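Acyl-CoA dehydrogenase (Geobacillus kaustophilus, PDB 2PG0) probably catalyses the FAD-dependent dehydrogenation of acyl chains at the alpha-beta position, as a flavoprotein of the acyl-CoA dehydrogenase family. Local coordinates at residues N68-F71 against A72-V75; Y240-E243 against K244-Q247; F304-R307 against V308-E311. All blocks are in the same frame, centred on the assembly; numbering follows the deposited sequence.

Interaction 1. Residues N68-F71 against A72-V75; sequences NADF and AYSV
Asp70 is the N-cap of helix 71-84 in the N-terminal domain, and its OD1 accepts from Ala72 N at 3.0 Å. The bond is weak, with an angle of 123° at the hydrogen. A chi1 of 75° sets the carboxylate between the backbone N and the carbonyl carbon, which turns OD1 back toward the first turn. The stronger partner of OD1 is His14 NE2. The carbonyl of Asp70 has two donors. Tyr73 N reaches Asp70 O at 3.2 Å from above the carbonyl plane, and a water donates to the same oxygen. That water also donates to Ser74 OG at 2.7 Å, and Asp96 OD1 is a further partner of this hydroxyl. The Tyr73 ring packs beside Ala69, with Tyr73 CD2 3.7 Å from Ala69 CB. Its OH is hydrogen-bonded to Glu13, and Phe17 meets the ring edge-to-face. A leucine in place of Tyr73 has no hydroxyl and no ring, and would probably leave Glu13 OE1 without this partner and Phe17 without its edge-to-face contact. Val75 N gives a straighter bond to Phe71 O, in the carbonyl plane. Phe71 and Val75 cross at about a right angle, with Phe71 CE2 3.5 Å from Val75 CG2.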
loop_
_atom_site.group_PDB
_atom_site.type_symbol
_atom_site.label_atom_id
_atom_site.label_comp_id
_atom_site.label_asym_id
_atom_site.label_seq_id
_atom_site.Cartn_x
_atom_site.Cartn_y
_atom_site.Cartn_z
ATOM N N ASN A 68 9.717 29.891 32.804
ATOM C CA ASN A 68 9.638 30.655 31.555
ATOM C C ASN A 68 10.287 29.950 30.364
ATOM O O ASN A 68 10.804 30.599 29.445
ATOM C CB ASN A 68 10.217 32.066 31.741
ATOM C CG ASN A 68 9.310 32.954 32.545
ATOM O OD1 ASN A 68 9.479 33.091 33.754
ATOM N ND2 ASN A 68 8.314 33.542 31.886
ATOM N N ALA A 69 10.234 28.618 30.377
ATOM C CA ALA A 69 10.872 27.799 29.352
ATOM C C ALA A 69 10.164 27.927 28.010
ATOM O O ALA A 69 8.947 28.080 27.964
ATOM C CB ALA A 69 10.902 26.344 29.784
ATOM N N ASP A 70 10.926 27.857 26.924
ATOM C CA ASP A 70 10.324 27.831 25.591
ATOM C C ASP A 70 9.792 26.432 25.252
ATOM O O ASP A 70 10.017 25.471 25.996
ATOM C CB ASP A 70 11.278 28.395 24.517
ATOM C CG ASP A 70 12.412 27.445 24.142
ATOM O OD1 ASP A 70 12.415 26.263 24.544
ATOM O OD2 ASP A 70 13.310 27.892 23.402
ATOM N N PHE A 71 9.086 26.333 24.127
ATOM C CA PHE A 71 8.427 25.091 23.711
ATOM C C PHE A 71 9.393 23.930 23.431
ATOM O O PHE A 71 9.003 22.763 23.513
ATOM C CB PHE A 71 7.532 25.361 22.494
ATOM C CG PHE A 71 6.716 24.177 22.062
ATOM C CD1 PHE A 71 5.630 23.740 22.821
ATOM C CD2 PHE A 71 7.033 23.497 20.887
ATOM C CE1 PHE A 71 4.873 22.628 22.417
ATOM C CE2 PHE A 71 6.280 22.392 20.478
ATOM C CZ PHE A 71 5.204 21.955 21.246
ATOM N N ALA A 72 10.646 24.239 23.107
ATOM C CA ALA A 72 11.638 23.186 22.866
ATOM C C ALA A 72 11.851 22.307 24.104
ATOM O O ALA A 72 12.091 21.101 23.973
ATOM C CB ALA A 72 12.951 23.768 22.375
ATOM N N TYR A 73 11.749 22.906 25.296
ATOM C CA TYR A 73 11.796 22.127 26.538
ATOM C C TYR A 73 10.653 21.121 26.604
ATOM O O TYR A 73 10.856 19.989 27.035
ATOM C CB TYR A 73 11.795 23.025 27.775
ATOM C CG TYR A 73 13.131 23.666 28.021
ATOM C CD1 TYR A 73 14.105 23.014 28.784
ATOM C CD2 TYR A 73 13.433 24.916 27.482
ATOM C CE1 TYR A 73 15.352 23.604 29.014
ATOM C CE2 TYR A 73 14.679 25.515 27.701
ATOM C CZ TYR A 73 15.628 24.849 28.470
ATOM O OH TYR A 73 16.861 25.427 28.691
ATOM N N SER A 74 9.463 21.528 26.160
ATOM C CA SER A 74 8.318 20.604 26.137
ATOM C C SER A 74 8.511 19.475 25.132
ATOM O O SER A 74 8.127 18.335 25.400
ATOM C CB SER A 74 7.014 21.351 25.856
ATOM O OG SER A 74 6.544 21.987 27.033
ATOM N N VAL A 75 9.098 19.793 23.978
ATOM C CA VAL A 75 9.431 18.775 22.979
ATOM C C VAL A 75 10.349 17.719 23.599
ATOM O O VAL A 75 10.092 16.519 23.493
ATOM C CB VAL A 75 10.085 19.388 21.721
ATOM C CG1 VAL A 75 10.527 18.283 20.743
ATOM C CG2 VAL A 75 9.115 20.356 21.040
HETATM O O HOH W 1 7.677 24.352 27.464
#

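Interaction 2. Residues Y240-E243 against K244-Q247; sequences YLME and KLQQ
This contact spans two turns of the long helix 237-273, in the C-terminal helical domain. Two i to i+4 backbone bonds tie the segments together. Lys244 N donates to Tyr240 O at 3.0 Å with an angle of 161° at the hydrogen. Leu245 N donates to Leu241 O at 3.0 Å, with a more bent angle of 142°. The regular pattern then stops: the N of Gln246 and of Gln247 has no bond to the turn before, and the helix kinks. A water fills in here. It donates to Glu243 O at 2.9 Å and accepts from Gln247 N at 3.1 Å, so it carries the link that a direct helix bond would make.

The side chains divide by face. Met242 and Leu245 lie side by side, pointing the same way, and Met242 CE touches Leu245 CD1 at 3.8 Å. Met242 bends at chi2 (-53°) and again at chi3, which brings CE beside Leu245. On another face, Glu243 OE2 and Lys244 NZ are 4.9 Å apart, too far for a direct salt bridge. A second water joins them, donating to Glu243 OE2 and accepting from Lys244 NZ. Lys244 NZ is also hydrogen-bonded to Ser104 OG of helix 89-105. The buried Leu241 packs on Met129 of the FAD site, and the side chain of Leu245 is about 8 Å from a bound FAD. The arrangement is that of a water-bridged kink in an alpha helix, here beside the flavin site of an acyl-CoA dehydrogenase.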
loop_
_atom_site.group_PDB
_atom_site.type_symbol
_atom_site.label_atom_id
_atom_site.label_comp_id
_atom_site.label_asym_id
_atom_site.label_seq_id
_atom_site.Cartn_x
_atom_site.Cartn_y
_atom_site.Cartn_z
ATOM N N TYR A 240 -11.893 28.561 21.604
ATOM C CA TYR A 240 -10.717 28.220 22.407
ATOM C C TYR A 240 -10.188 26.837 22.040
ATOM O O TYR A 240 -8.982 26.650 21.882
ATOM C CB TYR A 240 -11.035 28.274 23.908
ATOM C CG TYR A 240 -11.629 29.584 24.385
ATOM C CD1 TYR A 240 -11.152 30.811 23.914
ATOM C CD2 TYR A 240 -12.659 29.596 25.320
ATOM C CE1 TYR A 240 -11.697 32.011 24.355
ATOM C CE2 TYR A 240 -13.214 30.791 25.765
ATOM C CZ TYR A 240 -12.728 31.992 25.280
ATOM O OH TYR A 240 -13.277 33.172 25.723
ATOM N N LEU A 241 -11.102 25.878 21.916
ATOM C CA LEU A 241 -10.755 24.507 21.542
ATOM C C LEU A 241 -10.071 24.431 20.179
ATOM O O LEU A 241 -9.005 23.823 20.053
ATOM C CB LEU A 241 -11.991 23.598 21.580
ATOM C CG LEU A 241 -12.679 23.388 22.938
ATOM C CD1 LEU A 241 -14.010 22.673 22.759
ATOM C CD2 LEU A 241 -11.790 22.627 23.928
ATOM N N MET A 242 -10.668 25.064 19.169
ATOM C CA MET A 242 -10.129 24.994 17.805
ATOM C C MET A 242 -8.714 25.579 17.766
ATOM O O MET A 242 -7.824 25.033 17.102
ATOM C CB MET A 242 -11.058 25.689 16.793
ATOM C CG MET A 242 -12.400 24.964 16.514
ATOM S SD MET A 242 -12.316 23.210 16.015
ATOM C CE MET A 242 -12.859 22.383 17.510
ATOM N N GLU A 243 -8.516 26.663 18.516
ATOM C CA GLU A 243 -7.222 27.341 18.636
ATOM C C GLU A 243 -6.141 26.438 19.260
ATOM O O GLU A 243 -5.053 26.286 18.705
ATOM C CB GLU A 243 -7.405 28.626 19.458
ATOM C CG GLU A 243 -6.170 29.504 19.641
ATOM C CD GLU A 243 -6.434 30.718 20.539
ATOM O OE1 GLU A 243 -7.612 31.131 20.677
ATOM O OE2 GLU A 243 -5.467 31.264 21.124
ATOM N N LYS A 244 -6.453 25.826 20.400
ATOM C CA LYS A 244 -5.480 25.006 21.131
ATOM C C LYS A 244 -5.204 23.628 20.510
ATOM O O LYS A 244 -4.170 23.014 20.782
ATOM C CB LYS A 244 -5.916 24.842 22.586
ATOM C CG LYS A 244 -5.916 26.140 23.393
ATOM C CD LYS A 244 -4.519 26.713 23.503
ATOM C CE LYS A 244 -4.451 27.834 24.516
ATOM N NZ LYS A 244 -3.143 28.527 24.418
ATOM N N LEU A 245 -6.123 23.141 19.678
ATOM C CA LEU A 245 -5.939 21.836 19.028
ATOM C C LEU A 245 -4.717 21.763 18.085
ATOM O O LEU A 245 -4.227 20.663 17.817
ATOM C CB LEU A 245 -7.239 21.354 18.349
ATOM C CG LEU A 245 -8.281 20.674 19.264
ATOM C CD1 LEU A 245 -9.690 20.730 18.675
ATOM C CD2 LEU A 245 -7.913 19.232 19.595
ATOM N N GLN A 246 -4.223 22.911 17.605
ATOM C CA GLN A 246 -2.964 22.958 16.833
ATOM C C GLN A 246 -1.807 22.383 17.664
ATOM O O GLN A 246 -1.133 21.458 17.223
ATOM C CB GLN A 246 -2.630 24.375 16.310
ATOM C CG GLN A 246 -1.227 24.501 15.631
ATOM C CD GLN A 246 -0.918 25.874 14.995
ATOM O OE1 GLN A 246 -1.678 26.390 14.161
ATOM N NE2 GLN A 246 0.228 26.448 15.365
ATOM N N GLN A 247 -1.593 22.923 18.868
ATOM C CA GLN A 247 -0.563 22.375 19.758
ATOM C C GLN A 247 -0.854 20.923 20.155
ATOM O O GLN A 247 0.062 20.100 20.192
ATOM C CB GLN A 247 -0.339 23.268 20.990
ATOM C CG GLN A 247 0.779 22.763 21.918
ATOM C CD GLN A 247 1.479 23.877 22.677
ATOM O OE1 GLN A 247 1.952 24.854 22.087
ATOM N NE2 GLN A 247 1.568 23.726 23.992
HETATM O O HOH W 2 -2.305 25.863 19.348
HETATM O O HOH W 3 -2.893 29.822 21.547
#

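Interaction 3. Residues F304-R307 against V308-E311; sequences FVDR and VIEE
Arg307 and Glu311 form an i to i+4 salt bridge on helix 285-313. Arg307 NH1 and NH2 both grip one oxygen, Glu311 OE2, at 2.7 and 2.8 Å. The guanidinium offers its end to this oxygen, and its plane stands 82° to the carboxylate. Both nitrogens reach OE2 from the same face of the carboxylate. The arginine starts with CG anti to the backbone N (chi1 -174°), and a bend at chi2 turns the guanidinium toward Glu311. Glu311 bends at chi2 as well (-64°), folding its carboxylate back to meet it. Glu310 instead runs extended beyond CG. Its OE1 lies 4.0 Å from Arg307 NH1, well out of the guanidinium plane, a proximity of charges only. Its OE2 takes a hydrogen bond from Arg8 N. Arg307 NH2 also donates to Thr6 O of the second subunit.

On the buried side, Val308 CG2 makes an off-centre CH-pi contact with the Phe304 ring, 4.3 Å from its centroid. Phe304 CG lies anti to its backbone N and Val308 CG2 anti to its carbonyl carbon, which brings the two together. Four i to i+4 backbone bonds hold these turns. This is a regular alpha helix with an intrahelical salt bridge, placed at a subunit interface.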
loop_
_atom_site.group_PDB
_atom_site.type_symbol
_atom_site.label_atom_id
_atom_site.label_comp_id
_atom_site.label_asym_id
_atom_site.label_seq_id
_atom_site.Cartn_x
_atom_site.Cartn_y
_atom_site.Cartn_z
ATOM N N PHE A 304 9.798 16.599 8.846
ATOM C CA PHE A 304 8.551 17.358 8.752
ATOM C C PHE A 304 8.095 17.878 10.117
ATOM O O PHE A 304 7.799 19.073 10.267
ATOM C CB PHE A 304 7.451 16.510 8.098
ATOM C CG PHE A 304 6.242 17.297 7.691
ATOM C CD1 PHE A 304 6.249 18.040 6.509
ATOM C CD2 PHE A 304 5.095 17.302 8.484
ATOM C CE1 PHE A 304 5.135 18.773 6.119
ATOM C CE2 PHE A 304 3.963 18.033 8.098
ATOM C CZ PHE A 304 3.988 18.767 6.911
ATOM N N VAL A 305 8.049 17.001 11.118
ATOM C CA VAL A 305 7.608 17.442 12.452
ATOM C C VAL A 305 8.539 18.523 13.022
ATOM O O VAL A 305 8.071 19.475 13.647
ATOM C CB VAL A 305 7.398 16.257 13.434
ATOM C CG1 VAL A 305 8.722 15.717 13.954
ATOM C CG2 VAL A 305 6.469 16.663 14.586
ATOM N N ASP A 306 9.840 18.386 12.762
ATOM C CA ASP A 306 10.834 19.363 13.210
ATOM C C ASP A 306 10.589 20.725 12.570
ATOM O O ASP A 306 10.695 21.761 13.236
ATOM C CB ASP A 306 12.256 18.883 12.896
ATOM C CG ASP A 306 12.812 17.931 13.954
ATOM O OD1 ASP A 306 12.149 17.673 14.991
ATOM O OD2 ASP A 306 13.937 17.443 13.739
ATOM N N ARG A 307 10.236 20.721 11.285
ATOM C CA ARG A 307 9.898 21.968 10.599
ATOM C C ARG A 307 8.620 22.595 11.167
ATOM O O ARG A 307 8.560 23.808 11.384
ATOM C CB ARG A 307 9.792 21.747 9.084
ATOM C CG ARG A 307 9.587 23.013 8.271
ATOM C CD ARG A 307 10.774 23.957 8.386
ATOM N NE ARG A 307 10.502 25.201 7.673
ATOM C CZ ARG A 307 9.922 26.256 8.226
ATOM N NH1 ARG A 307 9.579 26.226 9.507
ATOM N NH2 ARG A 307 9.699 27.347 7.508
ATOM N N VAL A 308 7.608 21.769 11.410
ATOM C CA VAL A 308 6.365 22.237 12.017
ATOM C C VAL A 308 6.596 22.821 13.422
ATOM O O VAL A 308 6.041 23.869 13.747
ATOM C CB VAL A 308 5.272 21.130 12.009
ATOM C CG1 VAL A 308 4.045 21.559 12.795
ATOM C CG2 VAL A 308 4.871 20.796 10.562
ATOM N N ILE A 309 7.413 22.155 14.241
ATOM C CA ILE A 309 7.812 22.713 15.553
ATOM C C ILE A 309 8.382 24.133 15.383
ATOM O O ILE A 309 7.945 25.060 16.061
ATOM C CB ILE A 309 8.813 21.782 16.309
ATOM C CG1 ILE A 309 8.097 20.526 16.824
ATOM C CG2 ILE A 309 9.501 22.520 17.473
ATOM C CD1 ILE A 309 9.048 19.381 17.192
ATOM N N GLU A 310 9.320 24.300 14.451
ATOM C CA GLU A 310 9.923 25.607 14.165
ATOM C C GLU A 310 8.881 26.671 13.800
ATOM O O GLU A 310 8.885 27.765 14.376
ATOM C CB GLU A 310 10.990 25.489 13.066
ATOM C CG GLU A 310 12.240 24.720 13.489
ATOM C CD GLU A 310 13.183 24.441 12.326
ATOM O OE1 GLU A 310 12.981 25.023 11.236
ATOM O OE2 GLU A 310 14.123 23.628 12.499
ATOM N N GLU A 311 7.992 26.343 12.860
ATOM C CA GLU A 311 6.870 27.222 12.488
ATOM C C GLU A 311 5.997 27.593 13.691
ATOM O O GLU A 311 5.650 28.763 13.888
ATOM C CB GLU A 311 5.989 26.552 11.429
ATOM C CG GLU A 311 6.584 26.487 10.044
ATOM C CD GLU A 311 6.810 27.855 9.439
ATOM O OE1 GLU A 311 5.853 28.437 8.866
ATOM O OE2 GLU A 311 7.956 28.335 9.530
#

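In the fold
All three contacts are local, and lie on three different helices that pack together. Interaction 1 belongs to the N-terminal domain; interactions 2 and 3 share the C-terminal domain. Phe71 of interaction 1 packs on Gln247 of interaction 2, with Phe71 CE1 to Gln247 CD at 3.6 Å. Val75 also meets Ile309 of interaction 3. Interactions 2 and 3 do not touch. All three are partly buried, but interaction 2 includes exposed Met242 and Glu243, whereas half the touching residues of interaction 3 are buried. Interaction 1 is a capped helix start, interaction 2 a kinked stretch bridged by waters, and interaction 3 a regular helix with a direct salt bridge. Interaction 2 is near FAD, whereas interaction 3 meets a second subunit.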